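Local coordinates for protein O-methyltransferase (Coxiella burnetii, PDB 3TR6) that probably transfers methyl groups from S-adenosylmethionine to oxygen atoms of its substrates, and is seen here with bound S-adenosylhomocysteine and nickel, at residues 61-66 with 163-168; 66-71 with 80-85. All coordinates share one frame; numbering follows the deposited sequence.

Contact 1: 61-66 with 163-168; sequences KLMQAK and LLREGG
R165 NH2 donates to a water 2.6 Å away that also donates to the carbonyl O of M63, at 2.8 Å from its own oxygen. The water lies at the guanidinium edge, in its plane, so the two segments are bridged by solvent where they share no direct hydrogen bond. On its own side R165 NH1 reaches back to E166 O at 2.7 Å. That bond is bent, with an N-H...O angle of 139°, and its acceptor lies near the guanidinium plane. NE is held in turn by a salt bridge to D142, whose other carboxylate oxygen accepts a hydrogen bond from the backbone N of K66. Partners on all three nitrogens probably fix the rotation of the guanidinium.

All the direct touching is done by the methyl of M63, a selenomethionine. Its chain runs straight through chi2 and bends at chi3 (71°), which carries CE to 3.7 Å from R165 NH2, at an oblique approach to the guanidinium. CE also meets the backbone, lying 3.4 Å from G167 O and 4.1 Å from G168 CA. G167 stands at the third position of a type II turn from R165 to G168, closed by G168 N to R165 O at 3.0 Å, and its positive phi suits glycine.

On the other side helix 50-63 ends in a Schellman motif with Q64, of positive phi, as C-prime residue. The contact thus joins this helix end to the corner between strands 164-165 and 168-173. M63 also packs on L169 of strand 168-173 and on L62 of the second subunit, placing the junction beside the dimer interface.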
ATOM      1  N   LYS A  61       5.549   9.611  -3.312  1.00 30.85           N
ATOM      2  CA  LYS A  61       6.118   9.563  -4.651  1.00 32.64           C
ATOM      3  C   LYS A  61       5.090   9.175  -5.716  1.00 37.49           C
ATOM      4  O   LYS A  61       5.065   9.756  -6.801  1.00 39.36           O
ATOM      5  CB  LYS A  61       7.325   8.623  -4.690  1.00 34.66           C
ATOM      6  CG  LYS A  61       8.548   9.167  -3.960  1.00 37.28           C
ATOM      7  CD  LYS A  61       9.693   8.168  -3.971  1.00 37.30           C
ATOM      8  CE  LYS A  61      11.046   8.869  -4.031  1.00 42.51           C
ATOM      9  NZ  LYS A  61      11.746   8.876  -2.716  1.00 48.55           N
ATOM     10  N   LEU A  62       4.239   8.201  -5.406  1.00 32.82           N
ATOM     11  CA  LEU A  62       3.233   7.745  -6.362  1.00 33.29           C
ATOM     12  C   LEU A  62       2.218   8.835  -6.679  1.00 36.63           C
ATOM     13  O   LEU A  62       1.814   9.012  -7.829  1.00 37.02           O
ATOM     14  CB  LEU A  62       2.521   6.494  -5.846  1.00 32.96           C
ATOM     15  CG  LEU A  62       3.267   5.170  -6.010  1.00 32.50           C
ATOM     16  CD1 LEU A  62       2.567   4.072  -5.232  1.00 31.83           C
ATOM     17  CD2 LEU A  62       3.389   4.801  -7.478  1.00 29.67           C
HETATM   18  N   MSE A  63       1.807   9.569  -5.652  1.00 38.33           N
HETATM   19  CA  MSE A  63       0.833  10.634  -5.834  1.00 38.69           C
HETATM   20  C   MSE A  63       1.511  11.910  -6.285  1.00 36.24           C
HETATM   21  O   MSE A  63       0.849  12.842  -6.735  1.00 40.04           O
HETATM   22  CB  MSE A  63       0.083  10.900  -4.534  1.00 31.79           C
HETATM   23  CG  MSE A  63      -0.574   9.678  -3.958  1.00 32.23           C
HETATM   24 SE   MSE A  63      -1.472  10.093  -2.297  1.00 40.51          SE
HETATM   25  CE  MSE A  63      -2.958  11.153  -2.989  1.00 33.95           C
ATOM     26  N   GLN A  64       2.834  11.942  -6.170  1.00 36.18           N
ATOM     27  CA  GLN A  64       3.573  13.177  -6.363  1.00 39.49           C
ATOM     28  C   GLN A  64       2.938  14.239  -5.474  1.00 39.09           C
ATOM     29  O   GLN A  64       2.545  15.310  -5.940  1.00 42.29           O
ATOM     30  CB  GLN A  64       3.532  13.606  -7.827  1.00 32.30           C
ATOM     31  CG  GLN A  64       4.888  13.959  -8.388  1.00 41.03           C
ATOM     32  CD  GLN A  64       5.808  12.766  -8.444  1.00 39.88           C
ATOM     33  OE1 GLN A  64       5.593  11.843  -9.228  1.00 57.55           O
ATOM     34  NE2 GLN A  64       6.834  12.768  -7.603  1.00 40.14           N
ATOM     35  N   ALA A  65       2.822  13.918  -4.191  1.00 32.10           N
ATOM     36  CA  ALA A  65       2.171  14.795  -3.231  1.00 31.77           C
ATOM     37  C   ALA A  65       2.991  16.060  -3.014  1.00 34.26           C
ATOM     38  O   ALA A  65       4.179  15.993  -2.701  1.00 35.30           O
ATOM     39  CB  ALA A  65       1.953  14.063  -1.919  1.00 28.87           C
ATOM     40  N   LYS A  66       2.353  17.213  -3.185  1.00 33.24           N
ATOM     41  CA  LYS A  66       3.039  18.495  -3.053  1.00 39.21           C
ATOM     42  C   LYS A  66       2.648  19.213  -1.765  1.00 39.34           C
ATOM     43  O   LYS A  66       3.287  20.186  -1.368  1.00 36.22           O
ATOM     44  CB  LYS A  66       2.763  19.380  -4.271  1.00 36.65           C
ATOM     45  CG  LYS A  66       3.223  18.766  -5.586  1.00 42.08           C
ATOM     46  CD  LYS A  66       2.828  19.625  -6.774  1.00 49.82           C
ATOM     47  CE  LYS A  66       3.121  18.929  -8.097  1.00 56.02           C
ATOM     48  NZ  LYS A  66       4.572  18.646  -8.276  1.00 56.25           N
ATOM     49  N   LEU A 163      -9.954  18.952   4.246  1.00 34.63           N
ATOM     50  CA  LEU A 163      -8.705  19.542   3.772  1.00 35.09           C
ATOM     51  C   LEU A 163      -8.112  18.831   2.556  1.00 35.41           C
ATOM     52  O   LEU A 163      -7.214  19.357   1.894  1.00 33.16           O
ATOM     53  CB  LEU A 163      -7.676  19.574   4.903  1.00 32.09           C
ATOM     54  CG  LEU A 163      -7.899  20.612   6.001  1.00 35.66           C
ATOM     55  CD1 LEU A 163      -7.255  20.175   7.306  1.00 36.85           C
ATOM     56  CD2 LEU A 163      -7.379  21.978   5.570  1.00 36.02           C
ATOM     57  N   LEU A 164      -8.607  17.632   2.267  1.00 32.33           N
ATOM     58  CA  LEU A 164      -8.067  16.842   1.168  1.00 34.45           C
ATOM     59  C   LEU A 164      -8.667  17.237  -0.167  1.00 36.28           C
ATOM     60  O   LEU A 164      -9.870  17.490  -0.270  1.00 32.85           O
ATOM     61  CB  LEU A 164      -8.297  15.345   1.400  1.00 32.91           C
ATOM     62  CG  LEU A 164      -7.346  14.610   2.348  1.00 34.66           C
ATOM     63  CD1 LEU A 164      -7.685  13.133   2.358  1.00 29.81           C
ATOM     64  CD2 LEU A 164      -5.893  14.829   1.950  1.00 30.87           C
ATOM     65  N   ARG A 165      -7.820  17.285  -1.191  1.00 33.37           N
ATOM     66  CA  ARG A 165      -8.303  17.438  -2.554  1.00 33.03           C
ATOM     67  C   ARG A 165      -9.091  16.195  -2.942  1.00 37.54           C
ATOM     68  O   ARG A 165      -9.105  15.200  -2.219  1.00 39.99           O
ATOM     69  CB  ARG A 165      -7.146  17.623  -3.536  1.00 25.39           C
ATOM     70  CG  ARG A 165      -6.315  16.368  -3.776  1.00 35.02           C
ATOM     71  CD  ARG A 165      -5.471  16.519  -5.031  1.00 31.35           C
ATOM     72  NE  ARG A 165      -4.411  15.520  -5.158  1.00 26.55           N
ATOM     73  CZ  ARG A 165      -4.575  14.302  -5.667  1.00 30.33           C
ATOM     74  NH1 ARG A 165      -5.769  13.902  -6.079  1.00 32.28           N
ATOM     75  NH2 ARG A 165      -3.542  13.479  -5.752  1.00 23.95           N
ATOM     76  N   GLU A 166      -9.759  16.264  -4.084  1.00 41.84           N
ATOM     77  CA  GLU A 166     -10.413  15.098  -4.645  1.00 37.54           C
ATOM     78  C   GLU A 166      -9.319  14.099  -5.006  1.00 41.01           C
ATOM     79  O   GLU A 166      -8.373  14.438  -5.719  1.00 31.93           O
ATOM     80  CB  GLU A 166     -11.205  15.505  -5.882  1.00 42.21           C
ATOM     81  CG  GLU A 166     -12.158  14.455  -6.408  1.00 58.71           C
ATOM     82  CD  GLU A 166     -13.118  15.026  -7.434  1.00 71.59           C
ATOM     83  OE1 GLU A 166     -14.004  15.823  -7.044  1.00 61.91           O
ATOM     84  OE2 GLU A 166     -12.978  14.686  -8.630  1.00 68.05           O
ATOM     85  N   GLY A 167      -9.433  12.877  -4.493  1.00 35.55           N
ATOM     86  CA  GLY A 167      -8.416  11.868  -4.712  1.00 32.58           C
ATOM     87  C   GLY A 167      -7.276  11.953  -3.711  1.00 37.78           C
ATOM     88  O   GLY A 167      -6.281  11.243  -3.838  1.00 39.52           O
ATOM     89  N   GLY A 168      -7.417  12.825  -2.717  1.00 32.32           N
ATOM     90  CA  GLY A 168      -6.440  12.936  -1.651  1.00 29.57           C
ATOM     91  C   GLY A 168      -6.452  11.701  -0.769  1.00 35.20           C
ATOM     92  O   GLY A 168      -7.387  10.899  -0.829  1.00 28.78           O
TER
HETATM   93  O   HOH W   1      -1.075  14.294  -5.255  1.00 36.60           O

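Contact 2: 66-71 with 80-85; sequences KKVIDI and IAMGLA
Strand 67-71 and helix 77-83 approach most closely in their backbones at V68 and M82, whose CA atoms are 8.3 Å apart, a separation spanned here by side chains. They are the first two elements of a beta-alpha-beta unit completed by strand 91-96, within the Rossmann-like fold of class I S-adenosylmethionine-dependent methyltransferases. The CB atoms of V68 and D70, two residues apart on the strand, both face the helix, while that of I69 between them faces away.

From the helix, the selenomethionine M82 alone bridges the gap. Its extended chi2 takes SE out to the strand, 4.0 Å from V68 CG1, in plain apolar packing. The valine methyl is placed for this by a chi1 of 174°, with CG1 anti to the backbone N. At SE the chain turns, chi3 -71°, and CE swings along the strand to D70, resting 4.0 Å from both CB and CG of the aspartate. L56 and V60 of helix 50-63, together with L92 and Y145 of the neighbouring strands, pack around M82 and bury it.

Beside the M82 methyl, D70 makes polar bonds near the cofactor site. Its side chain is about 4 Å, nearest atoms, from the bound S-adenosylhomocysteine. OD2 is hydrogen-bonded to T94 OG1 on strand 91-96, and OD1 pairs with the hydroxyl of S78, a residue that itself binds the ligand. That same OD1 also has the methyl of M82 beside it, with CE 3.3 Å from the oxygen.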
ATOM      1  N   LYS A  66       2.353  17.213  -3.185  1.00 33.24           N
ATOM      2  CA  LYS A  66       3.039  18.495  -3.053  1.00 39.21           C
ATOM      3  C   LYS A  66       2.648  19.213  -1.765  1.00 39.34           C
ATOM      4  O   LYS A  66       3.287  20.186  -1.368  1.00 36.22           O
ATOM      5  CB  LYS A  66       2.763  19.380  -4.271  1.00 36.65           C
ATOM      6  CG  LYS A  66       3.223  18.766  -5.586  1.00 42.08           C
ATOM      7  CD  LYS A  66       2.828  19.625  -6.774  1.00 49.82           C
ATOM      8  CE  LYS A  66       3.121  18.929  -8.097  1.00 56.02           C
ATOM      9  NZ  LYS A  66       4.572  18.646  -8.276  1.00 56.25           N
ATOM     10  N   LYS A  67       1.598  18.720  -1.117  1.00 36.74           N
ATOM     11  CA  LYS A  67       1.125  19.288   0.139  1.00 37.03           C
ATOM     12  C   LYS A  67       0.730  18.190   1.120  1.00 38.55           C
ATOM     13  O   LYS A  67      -0.300  17.533   0.952  1.00 35.89           O
ATOM     14  CB  LYS A  67      -0.064  20.217  -0.105  1.00 37.67           C
ATOM     15  CG  LYS A  67       0.308  21.623  -0.533  1.00 36.37           C
ATOM     16  CD  LYS A  67      -0.904  22.528  -0.411  1.00 42.07           C
ATOM     17  CE  LYS A  67      -0.515  23.990  -0.292  1.00 42.27           C
ATOM     18  NZ  LYS A  67      -1.676  24.818   0.150  1.00 44.44           N
ATOM     19  N   VAL A  68       1.548  18.006   2.150  1.00 37.60           N
ATOM     20  CA  VAL A  68       1.351  16.927   3.107  1.00 32.29           C
ATOM     21  C   VAL A  68       1.187  17.459   4.524  1.00 35.62           C
ATOM     22  O   VAL A  68       1.818  18.444   4.907  1.00 38.85           O
ATOM     23  CB  VAL A  68       2.549  15.951   3.085  1.00 32.63           C
ATOM     24  CG1 VAL A  68       2.412  14.897   4.177  1.00 29.57           C
ATOM     25  CG2 VAL A  68       2.678  15.302   1.717  1.00 29.17           C
ATOM     26  N   ILE A  69       0.326  16.812   5.301  1.00 31.22           N
ATOM     27  CA  ILE A  69       0.229  17.113   6.722  1.00 35.65           C
ATOM     28  C   ILE A  69       0.634  15.903   7.557  1.00 32.18           C
ATOM     29  O   ILE A  69       0.233  14.774   7.277  1.00 30.57           O
ATOM     30  CB  ILE A  69      -1.181  17.556   7.138  1.00 31.80           C
ATOM     31  CG1 ILE A  69      -1.659  18.718   6.266  1.00 31.24           C
ATOM     32  CG2 ILE A  69      -1.186  17.962   8.600  1.00 30.77           C
ATOM     33  CD1 ILE A  69      -3.017  19.259   6.666  1.00 26.87           C
ATOM     34  N   ASP A  70       1.435  16.153   8.582  1.00 30.74           N
ATOM     35  CA  ASP A  70       1.904  15.103   9.469  1.00 29.50           C
ATOM     36  C   ASP A  70       1.399  15.383  10.880  1.00 30.23           C
ATOM     37  O   ASP A  70       1.957  16.215  11.591  1.00 33.02           O
ATOM     38  CB  ASP A  70       3.434  15.036   9.427  1.00 28.88           C
ATOM     39  CG  ASP A  70       4.008  14.037  10.409  1.00 30.34           C
ATOM     40  OD1 ASP A  70       3.869  12.822  10.168  1.00 31.18           O
ATOM     41  OD2 ASP A  70       4.620  14.464  11.411  1.00 34.78           O
ATOM     42  N   ILE A  71       0.327  14.702  11.271  1.00 24.12           N
ATOM     43  CA  ILE A  71      -0.265  14.897  12.592  1.00 28.66           C
ATOM     44  C   ILE A  71       0.374  13.992  13.650  1.00 36.51           C
ATOM     45  O   ILE A  71       0.137  12.783  13.675  1.00 32.81           O
ATOM     46  CB  ILE A  71      -1.784  14.665  12.567  1.00 30.13           C
ATOM     47  CG1 ILE A  71      -2.436  15.537  11.488  1.00 29.61           C
ATOM     48  CG2 ILE A  71      -2.388  14.961  13.926  1.00 25.88           C
ATOM     49  CD1 ILE A  71      -3.946  15.415  11.438  1.00 29.54           C
ATOM     50  N   ILE A  80      10.029  13.315   8.458  1.00 31.44           N
ATOM     51  CA  ILE A  80      11.250  13.264   7.665  1.00 29.85           C
ATOM     52  C   ILE A  80      11.179  12.186   6.586  1.00 31.22           C
ATOM     53  O   ILE A  80      11.667  12.377   5.472  1.00 31.76           O
ATOM     54  CB  ILE A  80      12.477  13.016   8.557  1.00 31.17           C
ATOM     55  CG1 ILE A  80      12.689  14.206   9.499  1.00 37.16           C
ATOM     56  CG2 ILE A  80      13.710  12.765   7.711  1.00 22.86           C
ATOM     57  CD1 ILE A  80      13.738  13.971  10.564  1.00 37.01           C
ATOM     58  N   ALA A  81      10.571  11.053   6.922  1.00 29.35           N
ATOM     59  CA  ALA A  81      10.413   9.963   5.967  1.00 30.35           C
ATOM     60  C   ALA A  81       9.665  10.454   4.734  1.00 33.01           C
ATOM     61  O   ALA A  81      10.098  10.235   3.600  1.00 32.87           O
ATOM     62  CB  ALA A  81       9.680   8.798   6.605  1.00 30.46           C
HETATM   63  N   MSE A  82       8.542  11.123   4.968  1.00 27.96           N
HETATM   64  CA  MSE A  82       7.746  11.685   3.886  1.00 32.56           C
HETATM   65  C   MSE A  82       8.414  12.910   3.278  1.00 34.40           C
HETATM   66  O   MSE A  82       8.373  13.105   2.063  1.00 32.13           O
HETATM   67  CB  MSE A  82       6.338  12.033   4.372  1.00 31.40           C
HETATM   68  CG  MSE A  82       5.455  10.823   4.601  1.00 25.94           C
HETATM   69 SE   MSE A  82       3.671  11.287   5.210  1.00 33.43          SE
HETATM   70  CE  MSE A  82       4.089  11.888   7.018  1.00 28.47           C
ATOM     71  N   GLY A  83       9.028  13.731   4.126  1.00 33.60           N
ATOM     72  CA  GLY A  83       9.743  14.908   3.665  1.00 30.19           C
ATOM     73  C   GLY A  83      10.781  14.582   2.605  1.00 31.69           C
ATOM     74  O   GLY A  83      10.912  15.296   1.616  1.00 34.44           O
ATOM     75  N   LEU A  84      11.518  13.494   2.809  1.00 31.46           N
ATOM     76  CA  LEU A  84      12.562  13.088   1.873  1.00 32.70           C
ATOM     77  C   LEU A  84      12.008  12.640   0.521  1.00 33.10           C
ATOM     78  O   LEU A  84      12.724  12.634  -0.482  1.00 37.39           O
ATOM     79  CB  LEU A  84      13.415  11.972   2.479  1.00 31.41           C
ATOM     80  CG  LEU A  84      14.287  12.358   3.674  1.00 40.11           C
ATOM     81  CD1 LEU A  84      14.748  11.121   4.425  1.00 31.69           C
ATOM     82  CD2 LEU A  84      15.475  13.204   3.226  1.00 34.51           C
ATOM     83  N   ALA A  85      10.736  12.260   0.498  1.00 32.72           N
ATOM     84  CA  ALA A  85      10.116  11.766  -0.727  1.00 32.62           C
ATOM     85  C   ALA A  85       9.419  12.881  -1.501  1.00 34.08           C
ATOM     86  O   ALA A  85       9.058  12.707  -2.667  1.00 35.08           O
ATOM     87  CB  ALA A  85       9.138  10.640  -0.410  1.00 32.75           C
TER

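How the contacts relate
The two contacts follow one another through K66, which they share where helix 50-63 gives way to strand 67-71, and their centres lie 11 Å apart. Contact 2 is buried, about 9 Å from the chain centre and close to the cofactor. Contact 1 is only partly buried, about 14 Å out, away from the annotated sites and beside the second subunit. Each relies on one selenomethionine ending in a bent chi3, but contact 1 adds a bridging water and a charged guanidinium, whereas contact 2 is packing alone, its polar bonds made to residues outside its segments. They meet directly at K61 CG and A85 O, 3.8 Å apart.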